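Local coordinates for protein choline dehydrogenase and related flavoproteins (Aspergillus oryzae, PDB 3Q9T) that is a formate oxidase of the glucose-methanol-choline oxidoreductase family, a flavoprotein that carries 8-formyl-FAD at its catalytic site, at residues V300-P308 / P426-T434; I457-Y468 / L491-L502. All coordinates share one frame; numbering follows the deposited sequence. Where two conformers were deposited one is given.

Interaction 1. Residues V300-P308 / P426-T434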
# COMPACT_ATOMS: atom_id res chain seq x y z
N VAL A 300 -2.71 -14.37 -21.91
CA VAL A 300 -1.88 -14.97 -20.87
C VAL A 300 -1.59 -13.96 -19.75
O VAL A 300 -1.03 -12.89 -20.00
CB VAL A 300 -0.56 -15.53 -21.43
CG1 VAL A 300 0.36 -15.98 -20.28
CG2 VAL A 300 -0.83 -16.68 -22.40
N GLY A 301 -1.96 -14.30 -18.52
CA GLY A 301 -1.81 -13.37 -17.41
C GLY A 301 -2.95 -12.35 -17.31
O GLY A 301 -3.10 -11.70 -16.28
N GLN A 302 -3.73 -12.19 -18.38
CA GLN A 302 -4.90 -11.31 -18.35
C GLN A 302 -6.11 -11.98 -17.72
O GLN A 302 -6.09 -13.18 -17.45
CB GLN A 302 -5.24 -10.83 -19.77
CG GLN A 302 -4.09 -10.08 -20.42
CD GLN A 302 -3.66 -8.86 -19.61
OE1 GLN A 302 -4.46 -7.97 -19.33
NE2 GLN A 302 -2.39 -8.82 -19.23
N ASN A 303 -7.17 -11.21 -17.45
CA ASN A 303 -8.39 -11.78 -16.88
C ASN A 303 -8.23 -12.35 -15.48
O ASN A 303 -9.00 -13.22 -15.07
CB ASN A 303 -8.95 -12.87 -17.79
CG ASN A 303 -9.02 -12.43 -19.24
OD1 ASN A 303 -9.61 -11.40 -19.55
ND2 ASN A 303 -8.39 -13.19 -20.12
N LEU A 304 -7.23 -11.88 -14.74
CA LEU A 304 -7.11 -12.27 -13.34
C LEU A 304 -8.36 -11.77 -12.59
O LEU A 304 -8.61 -10.57 -12.53
CB LEU A 304 -5.85 -11.66 -12.75
CG LEU A 304 -5.77 -11.70 -11.24
CD1 LEU A 304 -5.66 -13.14 -10.81
CD2 LEU A 304 -4.59 -10.87 -10.75
N MET A 305 -9.14 -12.70 -12.04
CA MET A 305 -10.33 -12.33 -11.27
C MET A 305 -10.34 -13.01 -9.90
O MET A 305 -10.07 -14.21 -9.79
CB MET A 305 -11.62 -12.67 -12.02
CG MET A 305 -12.84 -11.92 -11.51
SD MET A 305 -12.90 -10.20 -12.09
CE MET A 305 -14.29 -9.63 -11.12
N ASP A 306 -10.64 -12.22 -8.87
CA ASP A 306 -10.62 -12.72 -7.50
C ASP A 306 -11.85 -12.14 -6.79
O ASP A 306 -12.53 -11.26 -7.34
CB ASP A 306 -9.32 -12.28 -6.83
CG ASP A 306 -9.06 -12.97 -5.47
OD1 ASP A 306 -9.84 -13.83 -5.05
OD2 ASP A 306 -8.04 -12.64 -4.83
N HIS A 307 -12.13 -12.61 -5.57
CA HIS A 307 -13.21 -12.04 -4.76
C HIS A 307 -12.63 -11.04 -3.77
O HIS A 307 -11.74 -11.40 -3.00
CB HIS A 307 -13.88 -13.13 -3.93
CG HIS A 307 -14.69 -14.11 -4.72
ND1 HIS A 307 -14.70 -15.46 -4.44
CD2 HIS A 307 -15.55 -13.94 -5.75
CE1 HIS A 307 -15.52 -16.08 -5.27
NE2 HIS A 307 -16.05 -15.18 -6.07
N PRO A 308 -13.16 -9.80 -3.73
CA PRO A 308 -12.69 -8.91 -2.67
C PRO A 308 -13.43 -9.26 -1.39
O PRO A 308 -14.57 -9.73 -1.47
CB PRO A 308 -13.12 -7.53 -3.17
CG PRO A 308 -14.39 -7.81 -3.94
CD PRO A 308 -14.29 -9.22 -4.48
N PRO A 426 -18.63 -9.97 -8.05
CA PRO A 426 -18.26 -8.58 -8.31
C PRO A 426 -18.41 -8.29 -9.79
O PRO A 426 -18.51 -9.23 -10.56
CB PRO A 426 -16.78 -8.54 -7.91
CG PRO A 426 -16.30 -9.93 -8.22
CD PRO A 426 -17.45 -10.84 -7.89
N ILE A 427 -18.45 -7.03 -10.19
CA ILE A 427 -18.50 -6.73 -11.62
C ILE A 427 -17.33 -5.87 -12.07
O ILE A 427 -17.29 -5.45 -13.23
CB ILE A 427 -19.78 -6.00 -11.98
CG1 ILE A 427 -19.90 -4.73 -11.13
CG2 ILE A 427 -20.98 -6.95 -11.82
CD1 ILE A 427 -20.90 -3.71 -11.65
N SER A 428 -16.40 -5.57 -11.17
CA SER A 428 -15.18 -4.88 -11.58
C SER A 428 -14.44 -5.68 -12.65
O SER A 428 -14.45 -6.92 -12.63
CB SER A 428 -14.25 -4.65 -10.38
OG SER A 428 -14.79 -3.65 -9.53
N ASP A 429 -13.83 -4.98 -13.61
CA ASP A 429 -12.98 -5.63 -14.60
C ASP A 429 -11.88 -6.42 -13.89
O ASP A 429 -11.54 -6.11 -12.76
CB ASP A 429 -12.33 -4.58 -15.52
CG ASP A 429 -13.29 -4.03 -16.56
OD1 ASP A 429 -14.34 -4.66 -16.81
OD2 ASP A 429 -13.01 -2.96 -17.12
N PRO A 430 -11.33 -7.43 -14.57
CA PRO A 430 -10.23 -8.25 -14.05
C PRO A 430 -8.94 -7.46 -13.93
O PRO A 430 -8.77 -6.44 -14.59
CB PRO A 430 -10.06 -9.33 -15.11
CG PRO A 430 -10.68 -8.78 -16.34
CD PRO A 430 -11.80 -7.90 -15.88
N GLY A 431 -8.03 -7.94 -13.09
CA GLY A 431 -6.69 -7.39 -13.03
C GLY A 431 -5.81 -8.14 -14.01
O GLY A 431 -6.27 -8.70 -15.01
N GLU A 432 -4.52 -8.18 -13.72
CA GLU A 432 -3.58 -8.88 -14.58
C GLU A 432 -2.37 -9.39 -13.81
O GLU A 432 -2.01 -8.89 -12.74
CB GLU A 432 -3.13 -7.97 -15.73
CG GLU A 432 -2.60 -6.59 -15.28
CD GLU A 432 -2.05 -5.78 -16.43
OE1 GLU A 432 -1.64 -4.61 -16.19
OE2 GLU A 432 -2.00 -6.29 -17.58
N VAL A 433 -1.75 -10.42 -14.37
CA VAL A 433 -0.43 -10.85 -13.93
C VAL A 433 0.57 -10.51 -15.03
O VAL A 433 0.41 -10.93 -16.17
CB VAL A 433 -0.40 -12.35 -13.67
CG1 VAL A 433 1.03 -12.83 -13.48
CG2 VAL A 433 -1.24 -12.67 -12.46
N THR A 434 1.58 -9.73 -14.70
CA THR A 434 2.61 -9.41 -15.68
C THR A 434 4.01 -9.79 -15.21
O THR A 434 4.24 -10.02 -14.03
CB THR A 434 2.58 -7.91 -16.00
OG1 THR A 434 2.58 -7.17 -14.78
CG2 THR A 434 1.33 -7.56 -16.81
O HOH W 1 -7.01 -8.39 -17.67
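G301 and V433 meet where the short, weakly bonded edge strand 302-304 pairs with strand 431-434, the central strand of a three-stranded antiparallel sheet whose other neighbour is 445-447. On the buried side the fit is close. V433 N donates to G301 O at 2.7 Å, and G301, with a positive phi and no side chain, lets its CA lie against V433 O. L304 is paired with G431, whose N bonds L304 O at 2.8 Å; with CG anti to the backbone N (chi1 166°), L304 brings CD2 within 4.2 Å of V433 CG2, and helix 267-277 covers both side chains. Farther along, the unbranched chain of M305, bent at chi2, slides past P426 and lays CE 3.5 Å from P426 CG, while its sulfur lies by P430. The face that carries Q302 and E432 is polar and partly exposed to solvent. There the two side chains run side by side, their amide and carboxylate planes nearly perpendicular (83°), and Q302 NE2 donates to the anti lone pair of E432 OE2 at 3.0 Å. Where L304 N makes only a weak bond to G431 O, a water bridges the two strands: it accepts from N303 N and donates to Q302 OE1 and, at 2.8 Å, to G431 O.

Interaction 2. Residues I457-Y468 / L491-L502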
# COMPACT_ATOMS: atom_id res chain seq x y z
N ILE A 457 -18.19 -1.29 -4.71
CA ILE A 457 -18.03 -0.65 -3.40
C ILE A 457 -19.40 -0.55 -2.73
O ILE A 457 -19.55 -0.83 -1.54
CB ILE A 457 -17.41 0.78 -3.53
CG1 ILE A 457 -16.00 0.71 -4.14
CG2 ILE A 457 -17.39 1.49 -2.18
CD1 ILE A 457 -15.32 2.08 -4.30
N ILE A 458 -20.40 -0.17 -3.51
CA ILE A 458 -21.76 -0.02 -2.97
C ILE A 458 -22.30 -1.36 -2.47
O ILE A 458 -22.91 -1.42 -1.41
CB ILE A 458 -22.71 0.60 -4.03
CG1 ILE A 458 -22.35 2.06 -4.21
CG2 ILE A 458 -24.17 0.43 -3.63
CD1 ILE A 458 -22.68 2.61 -5.57
N ALA A 459 -22.06 -2.43 -3.22
CA ALA A 459 -22.49 -3.75 -2.79
C ALA A 459 -21.74 -4.19 -1.52
O ALA A 459 -22.35 -4.70 -0.57
CB ALA A 459 -22.30 -4.78 -3.91
N MET A 460 -20.43 -3.98 -1.50
CA MET A 460 -19.63 -4.39 -0.35
C MET A 460 -20.08 -3.65 0.89
O MET A 460 -20.25 -4.25 1.95
CB MET A 460 -18.13 -4.20 -0.57
CG MET A 460 -17.31 -4.59 0.66
SD MET A 460 -17.50 -6.34 1.04
CE MET A 460 -16.21 -7.05 -0.04
N ARG A 461 -20.28 -2.34 0.75
CA ARG A 461 -20.88 -1.54 1.83
C ARG A 461 -22.18 -2.18 2.33
O ARG A 461 -22.37 -2.41 3.52
CB ARG A 461 -21.16 -0.12 1.32
CG ARG A 461 -21.75 0.83 2.36
CD ARG A 461 -22.97 1.50 1.76
NE ARG A 461 -22.59 2.47 0.76
CZ ARG A 461 -23.37 2.91 -0.22
NH1 ARG A 461 -24.63 2.46 -0.36
NH2 ARG A 461 -22.89 3.81 -1.06
N GLU A 462 -23.09 -2.46 1.40
CA GLU A 462 -24.39 -3.00 1.77
C GLU A 462 -24.35 -4.41 2.35
O GLU A 462 -25.26 -4.80 3.08
CB GLU A 462 -25.37 -2.92 0.59
CG GLU A 462 -25.67 -1.47 0.19
CD GLU A 462 -26.11 -0.64 1.38
OE1 GLU A 462 -26.91 -1.15 2.18
OE2 GLU A 462 -25.63 0.51 1.54
N GLY A 463 -23.31 -5.19 2.03
CA GLY A 463 -23.18 -6.52 2.59
C GLY A 463 -22.63 -6.49 4.00
O GLY A 463 -22.90 -7.37 4.82
N ILE A 464 -21.80 -5.48 4.28
CA ILE A 464 -21.43 -5.16 5.64
C ILE A 464 -22.69 -4.73 6.41
O ILE A 464 -22.93 -5.19 7.52
CB ILE A 464 -20.36 -4.05 5.67
CG1 ILE A 464 -19.10 -4.49 4.92
CG2 ILE A 464 -19.99 -3.66 7.10
CD1 ILE A 464 -18.05 -3.37 4.76
N ARG A 465 -23.53 -3.87 5.83
CA ARG A 465 -24.73 -3.42 6.54
C ARG A 465 -25.65 -4.62 6.85
O ARG A 465 -26.06 -4.81 7.99
CB ARG A 465 -25.48 -2.34 5.77
CG ARG A 465 -26.50 -1.57 6.65
CD ARG A 465 -27.38 -0.65 5.80
NE ARG A 465 -26.58 0.10 4.84
CZ ARG A 465 -25.80 1.14 5.15
NH1 ARG A 465 -25.73 1.56 6.41
NH2 ARG A 465 -25.09 1.74 4.20
N PHE A 466 -25.93 -5.44 5.84
CA PHE A 466 -26.69 -6.67 6.06
C PHE A 466 -26.11 -7.50 7.21
O PHE A 466 -26.86 -7.98 8.06
CB PHE A 466 -26.73 -7.50 4.78
CG PHE A 466 -27.24 -8.90 4.98
CD1 PHE A 466 -28.52 -9.25 4.56
CD2 PHE A 466 -26.44 -9.88 5.56
CE1 PHE A 466 -29.00 -10.54 4.73
CE2 PHE A 466 -26.90 -11.17 5.74
CZ PHE A 466 -28.19 -11.51 5.32
N SER A 467 -24.78 -7.67 7.25
CA SER A 467 -24.16 -8.47 8.30
C SER A 467 -24.33 -7.84 9.68
O SER A 467 -24.54 -8.56 10.67
CB SER A 467 -22.67 -8.72 8.04
OG SER A 467 -22.47 -9.35 6.79
N TYR A 468 -24.21 -6.51 9.75
CA TYR A 468 -24.40 -5.76 10.99
C TYR A 468 -25.83 -5.85 11.52
O TYR A 468 -26.06 -6.12 12.70
CB TYR A 468 -23.96 -4.30 10.80
CG TYR A 468 -22.55 -4.05 11.28
CD1 TYR A 468 -22.31 -3.32 12.44
CD2 TYR A 468 -21.47 -4.61 10.62
CE1 TYR A 468 -21.01 -3.11 12.91
CE2 TYR A 468 -20.16 -4.41 11.08
CZ TYR A 468 -19.94 -3.67 12.22
OH TYR A 468 -18.66 -3.47 12.67
N LEU A 491 -20.97 2.90 9.24
CA LEU A 491 -22.14 2.62 8.41
C LEU A 491 -23.06 3.82 8.22
O LEU A 491 -23.96 3.79 7.38
CB LEU A 491 -22.98 1.48 8.98
CG LEU A 491 -22.73 0.03 8.55
CD1 LEU A 491 -22.28 -0.10 7.09
CD2 LEU A 491 -21.74 -0.61 9.49
N ASP A 492 -22.85 4.88 9.01
CA ASP A 492 -23.77 6.01 8.95
C ASP A 492 -23.42 6.97 7.83
O ASP A 492 -24.17 7.90 7.54
CB ASP A 492 -23.91 6.72 10.30
CG ASP A 492 -22.61 7.38 10.78
OD1 ASP A 492 -22.64 7.98 11.88
OD2 ASP A 492 -21.57 7.31 10.10
N SER A 493 -22.31 6.70 7.16
CA SER A 493 -21.80 7.61 6.14
C SER A 493 -21.37 6.88 4.88
O SER A 493 -20.38 6.14 4.89
CB SER A 493 -20.63 8.44 6.69
OG SER A 493 -19.95 9.13 5.66
N ASP A 494 -22.09 7.10 3.79
CA ASP A 494 -21.70 6.49 2.53
C ASP A 494 -20.27 6.86 2.22
O ASP A 494 -19.49 6.04 1.73
CB ASP A 494 -22.64 6.93 1.41
CG ASP A 494 -23.99 6.23 1.48
OD1 ASP A 494 -24.16 5.37 2.36
OD2 ASP A 494 -24.87 6.53 0.65
N LYS A 495 -19.94 8.11 2.51
CA LYS A 495 -18.61 8.66 2.24
C LYS A 495 -17.55 7.92 3.01
O LYS A 495 -16.53 7.55 2.45
CB LYS A 495 -18.56 10.15 2.61
CG LYS A 495 -17.91 10.99 1.55
CD LYS A 495 -18.44 10.55 0.19
CE LYS A 495 -18.16 11.60 -0.89
NZ LYS A 495 -18.96 12.85 -0.65
N GLU A 496 -17.76 7.73 4.30
CA GLU A 496 -16.77 7.03 5.10
C GLU A 496 -16.69 5.56 4.72
O GLU A 496 -15.61 4.98 4.72
CB GLU A 496 -17.04 7.20 6.59
CG GLU A 496 -16.83 8.63 7.11
CD GLU A 496 -17.11 8.75 8.60
OE1 GLU A 496 -17.88 9.66 8.98
OE2 GLU A 496 -16.57 7.93 9.39
N MET A 497 -17.83 4.97 4.38
CA MET A 497 -17.87 3.56 4.07
C MET A 497 -17.04 3.30 2.81
O MET A 497 -16.44 2.24 2.66
CB MET A 497 -19.31 3.06 3.88
CG MET A 497 -20.04 2.80 5.18
SD MET A 497 -19.10 1.71 6.28
CE MET A 497 -19.27 0.16 5.37
N HIS A 498 -17.03 4.29 1.92
CA HIS A 498 -16.28 4.22 0.68
C HIS A 498 -14.79 4.04 0.97
O HIS A 498 -14.11 3.21 0.36
CB HIS A 498 -16.53 5.50 -0.13
CG HIS A 498 -15.82 5.53 -1.45
ND1 HIS A 498 -16.50 5.48 -2.65
CD2 HIS A 498 -14.51 5.60 -1.75
CE1 HIS A 498 -15.62 5.52 -3.64
NE2 HIS A 498 -14.41 5.59 -3.12
N ARG A 499 -14.29 4.82 1.93
CA ARG A 499 -12.90 4.76 2.35
C ARG A 499 -12.64 3.47 3.15
O ARG A 499 -11.63 2.79 2.95
CB ARG A 499 -12.57 5.98 3.21
CG ARG A 499 -11.21 5.92 3.88
CD ARG A 499 -10.08 6.26 2.92
NE ARG A 499 -8.76 6.12 3.56
CZ ARG A 499 -7.61 6.43 2.96
NH1 ARG A 499 -7.61 6.91 1.73
NH2 ARG A 499 -6.47 6.27 3.61
N ALA A 500 -13.56 3.15 4.04
CA ALA A 500 -13.47 1.92 4.84
C ALA A 500 -13.35 0.67 3.97
O ALA A 500 -12.51 -0.19 4.23
CB ALA A 500 -14.69 1.80 5.75
N VAL A 501 -14.18 0.56 2.94
CA VAL A 501 -14.16 -0.61 2.07
C VAL A 501 -12.82 -0.75 1.35
O VAL A 501 -12.18 -1.80 1.37
CB VAL A 501 -15.32 -0.58 1.06
CG1 VAL A 501 -15.15 -1.65 0.02
CG2 VAL A 501 -16.66 -0.74 1.78
N LEU A 502 -12.38 0.33 0.72
CA LEU A 502 -11.11 0.30 0.00
C LEU A 502 -9.94 0.02 0.93
O LEU A 502 -9.01 -0.72 0.58
CB LEU A 502 -10.88 1.60 -0.78
CG LEU A 502 -11.95 1.95 -1.82
CD1 LEU A 502 -11.64 3.29 -2.45
CD2 LEU A 502 -12.08 0.87 -2.90
O HOH W 2 -19.83 3.97 -0.02
O HOH W 3 -23.29 3.91 4.68
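The R461 guanidinium lies flat against the D494 carboxylate, the two planes only 2° apart, with D494 OD1 over its centre and I458 CB over the opposite face, offset toward the rim. E462 OE2 and a water lie in plane at its edge. Since D494 OD1 sits 3.7 Å from R461 NE but well out of the plane, this long salt bridge rests on charge alone. L491 CD1 lies over one face of R465, whose edge, in one of two conformers, does the bonding: NH1 donates to L491 O at 3.0 Å and 171°, NE and NH2 grip the two oxygens of E462 side-on, and a water links NH2 to L491 O and D494 OD1. E462 OE2 is thus held from opposite faces by R465 NH2 and R461 NH1, the latter also paired with D368.

Two aromatic faces receive methyl groups: L491 CD2 stands 4.0 Å from the Y468 ring centroid, and I457 CD1 covers H498 in a second CH-pi contact. Between them, where the helices cross at 97°, I464 CD1 meets M497 CE tip to tip at 3.8 Å, V501 CG1 packs on M460 CG, and R461 lays its CG on M497 CB. S493, at the N-cap of helix 494-504, accepts from E496 N with OG. The chemistry implies an apolar crossing bordered by charges, where E462, D494 and, outside the segments, D368 probably offset R461 and R465.

Overall arrangement
Along the chain the two contacts come in series: interaction 1 closes at T434, and interaction 2 opens about twenty residues later, in helix 454-473. Their centres are 22 Å apart, yet they touch where P308 O meets M460 CE in packing. Strand 308-316 of the large mixed sheet follows directly from segment 300-308, and its V310 packs on M460 and I464. Helix 454-473 serves both, D456 near its start bonding S428 and I427 of interaction 1. Interaction 1 is the nearer to the cofactor, about 8 Å from the D306 side chain, whereas interaction 2 lies away from the annotated sites. Strand 308-316 and helix 454-473 thus tie the cofactor-side contact to the peripheral helix pair.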